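Local coordinates for protein ornithine carbamoyltransferase (Giardia intestinalis, PDB 3GRF) that probably transfers the carbamoyl group of carbamoyl phosphate to ornithine, forming citrulline, as other ornithine carbamoyltransferases do, at residues 5-17 / 114-127. Sequence-based numbering, arbitrary orientation.
Sequences KQTRHLLTISALC and MREMAQHASVPCIN
Leu10 and Ile126 form a single beta bridge, in which the extended N-terminal chain runs alongside strand 125-127, an edge strand, within this chain, of the parallel sheet in the carbamoyl phosphate-binding domain. Leu10 N donates to Cys125 O (2.9 Å), and Leu10 O receives Asn127 N in a nearly straight bond (172°). His9 ND1 takes the place of Arg8 O, which a regular parallel pairing would offer to Cys125 N: Cys125 N donates a hydrogen bond to His9 ND1 at 2.8 Å, approaching 16° out of the ring plane. At the other end a side chain serves again, now as donor: Asn127 ND2 binds Leu11 O, which lies close to the amide plane, at 3.0 Å, while OD1 accepts from Leu129 N.

Two side chains reach from the N-terminal chain to helix 111-120. With CG beside its own backbone N (chi1 -69°), His9 turns its imidazole toward the helix, where Ala118 CB sits 3.7 Å from the ring centroid, over one face, in a CH-pi contact. Leu11 CD2 meets the same Ala118 CB, and its CD1 lies 3.7 Å from Arg115 CG. Along the strand, Leu10 CD2 packs against Ile126 CG2 at 3.9 Å; in the loop before it, Thr7 CG2 meets the backbone of Val123.

Because ND1 accepts the hydrogen bond of Cys125 N, it is expected to carry no hydrogen, consistent with a neutral imidazole protonated on NE2; strand edge and helix together fix the ring's rotation.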
ATOM      1  N   LYS A   5      -3.231 -13.290  24.817  1.00 84.18           N
ATOM      2  CA  LYS A   5      -3.459 -13.678  26.196  1.00 84.35           C
ATOM      3  C   LYS A   5      -3.065 -12.533  27.143  1.00 81.93           C
ATOM      4  O   LYS A   5      -1.908 -12.289  27.443  1.00 83.43           O
ATOM      5  CB  LYS A   5      -2.746 -14.995  26.515  1.00 89.33           C
ATOM      6  CG  LYS A   5      -1.464 -14.847  27.326  1.00 93.00           C
ATOM      7  CD  LYS A   5      -0.828 -16.202  27.567  1.00 96.58           C
ATOM      8  CE  LYS A   5       0.430 -16.381  26.740  1.00 96.49           C
ATOM      9  NZ  LYS A   5       0.416 -17.672  25.993  1.00 96.18           N
ATOM     10  N   GLN A   6      -4.107 -11.887  27.558  1.00 76.48           N
ATOM     11  CA  GLN A   6      -3.950 -10.741  28.379  1.00 68.44           C
ATOM     12  C   GLN A   6      -3.846  -9.522  27.472  1.00 61.29           C
ATOM     13  O   GLN A   6      -3.925  -8.388  27.950  1.00 68.82           O
ATOM     14  CB  GLN A   6      -2.748 -10.884  29.303  1.00 69.78           C
ATOM     15  CG  GLN A   6      -3.082 -11.496  30.640  1.00 77.48           C
ATOM     16  CD  GLN A   6      -3.704 -10.488  31.574  1.00 80.57           C
ATOM     17  OE1 GLN A   6      -4.843 -10.092  31.394  1.00 84.01           O
ATOM     18  NE2 GLN A   6      -3.118  -9.960  32.635  1.00 76.23           N
ATOM     19  N   THR A   7      -3.639  -9.747  26.143  1.00 48.34           N
ATOM     20  CA  THR A   7      -3.851  -8.684  25.179  1.00 44.86           C
ATOM     21  C   THR A   7      -5.348  -8.545  24.886  1.00 36.92           C
ATOM     22  O   THR A   7      -6.038  -9.535  24.613  1.00 39.74           O
ATOM     23  CB  THR A   7      -3.045  -8.965  23.910  1.00 40.00           C
ATOM     24  OG1 THR A   7      -1.666  -9.085  24.271  1.00 44.17           O
ATOM     25  CG2 THR A   7      -3.190  -7.843  22.907  1.00 30.74           C
ATOM     26  N   ARG A   8      -5.865  -7.321  24.949  1.00 37.66           N
ATOM     27  CA  ARG A   8      -7.269  -7.078  24.577  1.00 40.10           C
ATOM     28  C   ARG A   8      -7.462  -7.026  23.074  1.00 38.18           C
ATOM     29  O   ARG A   8      -6.756  -6.293  22.382  1.00 39.03           O
ATOM     30  CB  ARG A   8      -7.823  -5.788  25.217  1.00 37.19           C
ATOM     31  CG  ARG A   8      -8.277  -5.964  26.637  1.00 44.41           C
ATOM     32  CD  ARG A   8      -9.783  -5.775  26.748  1.00 51.56           C
ATOM     33  NE  ARG A   8     -10.072  -4.467  27.313  1.00 48.14           N
ATOM     34  CZ  ARG A   8     -11.215  -3.798  27.215  1.00 43.44           C
ATOM     35  NH1 ARG A   8     -12.277  -4.267  26.563  1.00 38.64           N
ATOM     36  NH2 ARG A   8     -11.276  -2.626  27.791  1.00 44.46           N
ATOM     37  N   HIS A   9      -8.462  -7.777  22.613  1.00 32.97           N
ATOM     38  CA  HIS A   9      -8.877  -7.886  21.230  1.00 34.55           C
ATOM     39  C   HIS A   9     -10.248  -7.222  21.066  1.00 34.19           C
ATOM     40  O   HIS A   9     -10.784  -6.661  22.026  1.00 30.31           O
ATOM     41  CB  HIS A   9      -8.969  -9.358  20.832  1.00 34.09           C
ATOM     42  CG  HIS A   9      -7.560 -10.003  20.773  1.00 44.31           C
ATOM     43  ND1 HIS A   9      -6.629  -9.612  19.826  1.00 40.37           N
ATOM     44  CD2 HIS A   9      -6.955 -10.959  21.520  1.00 40.35           C
ATOM     45  CE1 HIS A   9      -5.521 -10.306  19.989  1.00 49.36           C
ATOM     46  NE2 HIS A   9      -5.692 -11.130  21.012  1.00 43.69           N
ATOM     47  N   LEU A  10     -10.820  -7.303  19.878  1.00 35.06           N
ATOM     48  CA  LEU A  10     -12.143  -6.770  19.583  1.00 32.63           C
ATOM     49  C   LEU A  10     -12.661  -7.664  18.489  1.00 36.49           C
ATOM     50  O   LEU A  10     -12.562  -7.354  17.303  1.00 36.19           O
ATOM     51  CB  LEU A  10     -12.081  -5.289  19.089  1.00 37.11           C
ATOM     52  CG  LEU A  10     -13.377  -4.494  18.870  1.00 34.19           C
ATOM     53  CD1 LEU A  10     -14.031  -4.135  20.197  1.00 38.65           C
ATOM     54  CD2 LEU A  10     -13.112  -3.223  18.067  1.00 28.54           C
ATOM     55  N   LEU A  11     -13.219  -8.800  18.885  1.00 31.86           N
ATOM     56  CA  LEU A  11     -13.740  -9.773  17.957  1.00 33.22           C
ATOM     57  C   LEU A  11     -15.250  -9.568  17.748  1.00 32.99           C
ATOM     58  O   LEU A  11     -15.799  -9.962  16.719  1.00 32.51           O
ATOM     59  CB  LEU A  11     -13.438 -11.192  18.453  1.00 35.70           C
ATOM     60  CG  LEU A  11     -11.991 -11.711  18.684  1.00 45.92           C
ATOM     61  CD1 LEU A  11     -11.875 -13.115  18.130  1.00 40.79           C
ATOM     62  CD2 LEU A  11     -10.865 -10.860  18.089  1.00 51.34           C
ATOM     63  N   THR A  12     -15.891  -8.938  18.740  1.00 24.89           N
ATOM     64  CA  THR A  12     -17.284  -8.533  18.670  1.00 28.24           C
ATOM     65  C   THR A  12     -17.372  -7.269  19.491  1.00 30.15           C
ATOM     66  O   THR A  12     -16.401  -6.906  20.165  1.00 28.95           O
ATOM     67  CB  THR A  12     -18.288  -9.662  19.163  1.00 36.98           C
ATOM     68  OG1 THR A  12     -18.220  -9.860  20.573  1.00 32.23           O
ATOM     69  CG2 THR A  12     -17.982 -10.981  18.517  1.00 25.68           C
ATOM     70  N   ILE A  13     -18.508  -6.585  19.436  1.00 27.74           N
ATOM     71  CA  ILE A  13     -18.570  -5.285  20.103  1.00 31.63           C
ATOM     72  C   ILE A  13     -18.704  -5.426  21.615  1.00 31.03           C
ATOM     73  O   ILE A  13     -18.331  -4.504  22.356  1.00 37.27           O
ATOM     74  CB  ILE A  13     -19.628  -4.335  19.475  1.00 29.11           C
ATOM     75  CG1 ILE A  13     -19.264  -2.888  19.789  1.00 33.17           C
ATOM     76  CG2 ILE A  13     -21.063  -4.685  19.949  1.00 30.84           C
ATOM     77  CD1 ILE A  13     -18.004  -2.403  19.115  1.00 29.75           C
ATOM     78  N   SER A  14     -19.176  -6.547  22.079  1.00 29.40           N
ATOM     79  CA  SER A  14     -19.333  -6.958  23.468  1.00 31.52           C
ATOM     80  C   SER A  14     -17.971  -7.350  24.098  1.00 30.41           C
ATOM     81  O   SER A  14     -17.940  -7.909  25.198  1.00 33.16           O
ATOM     82  CB  SER A  14     -20.344  -8.093  23.564  1.00 37.79           C
ATOM     83  OG  SER A  14     -19.819  -9.283  22.994  1.00 37.16           O
ATOM     84  N   ALA A  15     -16.885  -7.096  23.365  1.00 28.14           N
ATOM     85  CA  ALA A  15     -15.530  -7.160  23.900  1.00 24.34           C
ATOM     86  C   ALA A  15     -15.382  -5.902  24.775  1.00 29.17           C
ATOM     87  O   ALA A  15     -14.478  -5.818  25.596  1.00 36.51           O
ATOM     88  CB  ALA A  15     -14.466  -7.138  22.724  1.00 25.40           C
ATOM     89  N   LEU A  16     -16.274  -4.932  24.565  1.00 24.98           N
ATOM     90  CA  LEU A  16     -16.280  -3.671  25.315  1.00 31.48           C
ATOM     91  C   LEU A  16     -17.379  -3.660  26.380  1.00 34.77           C
ATOM     92  O   LEU A  16     -18.483  -4.188  26.170  1.00 30.62           O
ATOM     93  CB  LEU A  16     -16.533  -2.499  24.364  1.00 32.00           C
ATOM     94  CG  LEU A  16     -15.605  -2.221  23.179  1.00 35.32           C
ATOM     95  CD1 LEU A  16     -16.146  -1.084  22.333  1.00 26.15           C
ATOM     96  CD2 LEU A  16     -14.231  -1.842  23.687  1.00 31.27           C
ATOM     97  N   CYS A  17     -17.111  -3.012  27.508  1.00 24.52           N
ATOM     98  CA  CYS A  17     -18.155  -2.798  28.488  1.00 31.04           C
ATOM     99  C   CYS A  17     -18.861  -1.608  27.959  1.00 36.02           C
ATOM    100  O   CYS A  17     -18.354  -0.981  27.024  1.00 30.56           O
ATOM    101  CB  CYS A  17     -17.554  -2.521  29.862  1.00 41.97           C
ATOM    102  SG  CYS A  17     -16.938  -0.874  29.977  1.00 52.25           S
ATOM    103  N   MET A 114     -10.082 -16.035  12.671  1.00 43.66           N
ATOM    104  CA  MET A 114      -9.959 -14.785  13.408  1.00 40.04           C
ATOM    105  C   MET A 114      -9.562 -15.008  14.855  1.00 38.32           C
ATOM    106  O   MET A 114      -8.697 -14.287  15.395  1.00 36.24           O
ATOM    107  CB  MET A 114     -11.278 -13.997  13.319  1.00 40.47           C
ATOM    108  CG  MET A 114     -11.210 -12.608  13.923  1.00 35.27           C
ATOM    109  SD  MET A 114     -10.178 -11.543  12.918  1.00 38.69           S
ATOM    110  CE  MET A 114      -9.060 -10.858  14.131  1.00 33.27           C
ATOM    111  N   ARG A 115     -10.218 -15.981  15.485  1.00 38.92           N
ATOM    112  CA  ARG A 115      -9.936 -16.408  16.860  1.00 37.33           C
ATOM    113  C   ARG A 115      -8.586 -17.067  17.027  1.00 36.21           C
ATOM    114  O   ARG A 115      -7.927 -16.860  18.042  1.00 37.14           O
ATOM    115  CB  ARG A 115     -10.971 -17.421  17.333  1.00 43.76           C
ATOM    116  CG  ARG A 115     -12.131 -16.808  18.087  1.00 57.63           C
ATOM    117  CD  ARG A 115     -13.376 -17.629  17.803  1.00 70.25           C
ATOM    118  NE  ARG A 115     -14.607 -17.006  18.289  1.00 68.15           N
ATOM    119  CZ  ARG A 115     -15.802 -17.595  18.265  1.00 74.59           C
ATOM    120  NH1 ARG A 115     -15.932 -18.825  17.779  1.00 68.81           N
ATOM    121  NH2 ARG A 115     -16.873 -16.951  18.727  1.00 71.92           N
ATOM    122  N   GLU A 116      -8.219 -17.900  16.050  1.00 33.07           N
ATOM    123  CA  GLU A 116      -6.917 -18.549  15.973  1.00 34.64           C
ATOM    124  C   GLU A 116      -5.803 -17.494  15.937  1.00 42.15           C
ATOM    125  O   GLU A 116      -4.887 -17.499  16.781  1.00 36.53           O
ATOM    126  CB  GLU A 116      -6.956 -19.510  14.755  1.00 52.48           C
ATOM    127  CG  GLU A 116      -5.663 -20.143  14.173  1.00 57.55           C
ATOM    128  CD  GLU A 116      -4.791 -20.884  15.166  1.00 58.93           C
ATOM    129  OE1 GLU A 116      -4.190 -21.901  14.769  1.00 65.41           O
ATOM    130  OE2 GLU A 116      -4.662 -20.436  16.323  1.00 71.22           O
ATOM    131  N   MET A 117      -5.923 -16.538  15.013  1.00 37.40           N
ATOM    132  CA  MET A 117      -4.935 -15.465  14.881  1.00 36.01           C
ATOM    133  C   MET A 117      -4.814 -14.666  16.162  1.00 37.78           C
ATOM    134  O   MET A 117      -3.720 -14.511  16.707  1.00 36.87           O
ATOM    135  CB  MET A 117      -5.311 -14.520  13.748  1.00 33.57           C
ATOM    136  CG  MET A 117      -4.257 -13.453  13.505  1.00 44.72           C
ATOM    137  SD  MET A 117      -4.875 -12.134  12.421  1.00 41.83           S
ATOM    138  CE  MET A 117      -4.712 -12.991  10.857  1.00 36.25           C
ATOM    139  N   ALA A 118      -5.945 -14.148  16.633  1.00 38.13           N
ATOM    140  CA  ALA A 118      -5.988 -13.443  17.903  1.00 38.09           C
ATOM    141  C   ALA A 118      -5.389 -14.284  19.059  1.00 39.63           C
ATOM    142  O   ALA A 118      -4.671 -13.754  19.900  1.00 38.17           O
ATOM    143  CB  ALA A 118      -7.432 -13.004  18.221  1.00 35.66           C
ATOM    144  N   GLN A 119      -5.677 -15.586  19.101  1.00 38.21           N
ATOM    145  CA  GLN A 119      -5.178 -16.463  20.185  1.00 47.73           C
ATOM    146  C   GLN A 119      -3.693 -16.228  20.431  1.00 46.47           C
ATOM    147  O   GLN A 119      -3.264 -15.996  21.575  1.00 39.76           O
ATOM    148  CB  GLN A 119      -5.404 -17.932  19.813  1.00 57.35           C
ATOM    149  CG  GLN A 119      -5.703 -18.905  20.944  1.00 68.47           C
ATOM    150  CD  GLN A 119      -6.657 -20.009  20.471  1.00 79.35           C
ATOM    151  OE1 GLN A 119      -7.888 -19.823  20.432  1.00 76.31           O
ATOM    152  NE2 GLN A 119      -6.089 -21.156  20.078  1.00 81.16           N
ATOM    153  N   HIS A 120      -2.914 -16.241  19.346  1.00 35.44           N
ATOM    154  CA  HIS A 120      -1.437 -16.226  19.466  1.00 36.77           C
ATOM    155  C   HIS A 120      -0.832 -14.844  19.336  1.00 27.59           C
ATOM    156  O   HIS A 120       0.350 -14.673  19.563  1.00 32.98           O
ATOM    157  CB  HIS A 120      -0.801 -17.111  18.407  1.00 35.77           C
ATOM    158  CG  HIS A 120      -1.357 -18.489  18.378  1.00 42.23           C
ATOM    159  ND1 HIS A 120      -0.972 -19.463  19.268  1.00 39.56           N
ATOM    160  CD2 HIS A 120      -2.277 -19.056  17.567  1.00 49.89           C
ATOM    161  CE1 HIS A 120      -1.628 -20.577  19.001  1.00 48.68           C
ATOM    162  NE2 HIS A 120      -2.427 -20.360  17.973  1.00 50.14           N
ATOM    163  N   ALA A 121      -1.652 -13.881  18.931  1.00 25.83           N
ATOM    164  CA  ALA A 121      -1.222 -12.516  18.741  1.00 32.31           C
ATOM    165  C   ALA A 121      -1.025 -11.845  20.089  1.00 35.18           C
ATOM    166  O   ALA A 121      -1.745 -12.090  21.048  1.00 42.94           O
ATOM    167  CB  ALA A 121      -2.219 -11.767  17.890  1.00 17.14           C
ATOM    168  N   SER A 122      -0.003 -11.014  20.153  1.00 36.30           N
ATOM    169  CA  SER A 122       0.361 -10.270  21.346  1.00 26.28           C
ATOM    170  C   SER A 122       0.256  -8.734  21.130  1.00 33.86           C
ATOM    171  O   SER A 122       0.714  -7.961  21.965  1.00 29.56           O
ATOM    172  CB  SER A 122       1.787 -10.646  21.736  1.00 31.73           C
ATOM    173  OG  SER A 122       2.154 -10.022  22.962  1.00 52.17           O
ATOM    174  N   VAL A 123      -0.341  -8.300  20.019  1.00 27.76           N
ATOM    175  CA  VAL A 123      -0.786  -6.908  19.810  1.00 29.44           C
ATOM    176  C   VAL A 123      -2.307  -6.987  19.676  1.00 31.66           C
ATOM    177  O   VAL A 123      -2.833  -8.041  19.378  1.00 27.69           O
ATOM    178  CB  VAL A 123      -0.133  -6.258  18.529  1.00 25.61           C
ATOM    179  CG1 VAL A 123       1.374  -6.102  18.690  1.00 18.82           C
ATOM    180  CG2 VAL A 123      -0.421  -7.082  17.281  1.00 28.73           C
ATOM    181  N   PRO A 124      -3.037  -5.892  19.933  1.00 33.37           N
ATOM    182  CA  PRO A 124      -4.499  -5.992  19.696  1.00 32.43           C
ATOM    183  C   PRO A 124      -4.963  -6.452  18.283  1.00 26.42           C
ATOM    184  O   PRO A 124      -4.529  -5.908  17.276  1.00 32.55           O
ATOM    185  CB  PRO A 124      -5.009  -4.576  19.982  1.00 33.39           C
ATOM    186  CG  PRO A 124      -3.955  -3.903  20.765  1.00 33.31           C
ATOM    187  CD  PRO A 124      -2.630  -4.592  20.498  1.00 32.31           C
ATOM    188  N   CYS A 125      -5.865  -7.422  18.206  1.00 29.91           N
ATOM    189  CA  CYS A 125      -6.480  -7.783  16.906  1.00 28.64           C
ATOM    190  C   CYS A 125      -8.008  -7.465  16.874  1.00 28.96           C
ATOM    191  O   CYS A 125      -8.757  -7.641  17.849  1.00 31.64           O
ATOM    192  CB  CYS A 125      -6.228  -9.245  16.489  1.00 37.26           C
ATOM    193  SG  CYS A 125      -4.532  -9.824  16.535  1.00 32.31           S
ATOM    194  N   ILE A 126      -8.429  -6.942  15.740  1.00 25.08           N
ATOM    195  CA  ILE A 126      -9.748  -6.369  15.574  1.00 21.13           C
ATOM    196  C   ILE A 126     -10.337  -7.106  14.392  1.00 23.97           C
ATOM    197  O   ILE A 126      -9.683  -7.241  13.390  1.00 24.06           O
ATOM    198  CB  ILE A 126      -9.684  -4.865  15.300  1.00 29.53           C
ATOM    199  CG1 ILE A 126      -9.176  -4.135  16.550  1.00 31.32           C
ATOM    200  CG2 ILE A 126     -11.077  -4.338  14.913  1.00 30.95           C
ATOM    201  CD1 ILE A 126      -8.499  -2.807  16.247  1.00 38.90           C
ATOM    202  N   ASN A 127     -11.538  -7.645  14.566  1.00 27.59           N
ATOM    203  CA  ASN A 127     -12.266  -8.308  13.508  1.00 30.58           C
ATOM    204  C   ASN A 127     -12.873  -7.214  12.605  1.00 24.25           C
ATOM    205  O   ASN A 127     -13.707  -6.419  13.042  1.00 31.49           O
ATOM    206  CB  ASN A 127     -13.331  -9.209  14.159  1.00 25.12           C
ATOM    207  CG  ASN A 127     -14.391  -9.670  13.196  1.00 28.32           C
ATOM    208  OD1 ASN A 127     -14.144  -9.826  12.017  1.00 32.93           O
ATOM    209  ND2 ASN A 127     -15.573  -9.940  13.712  1.00 29.39           N
TER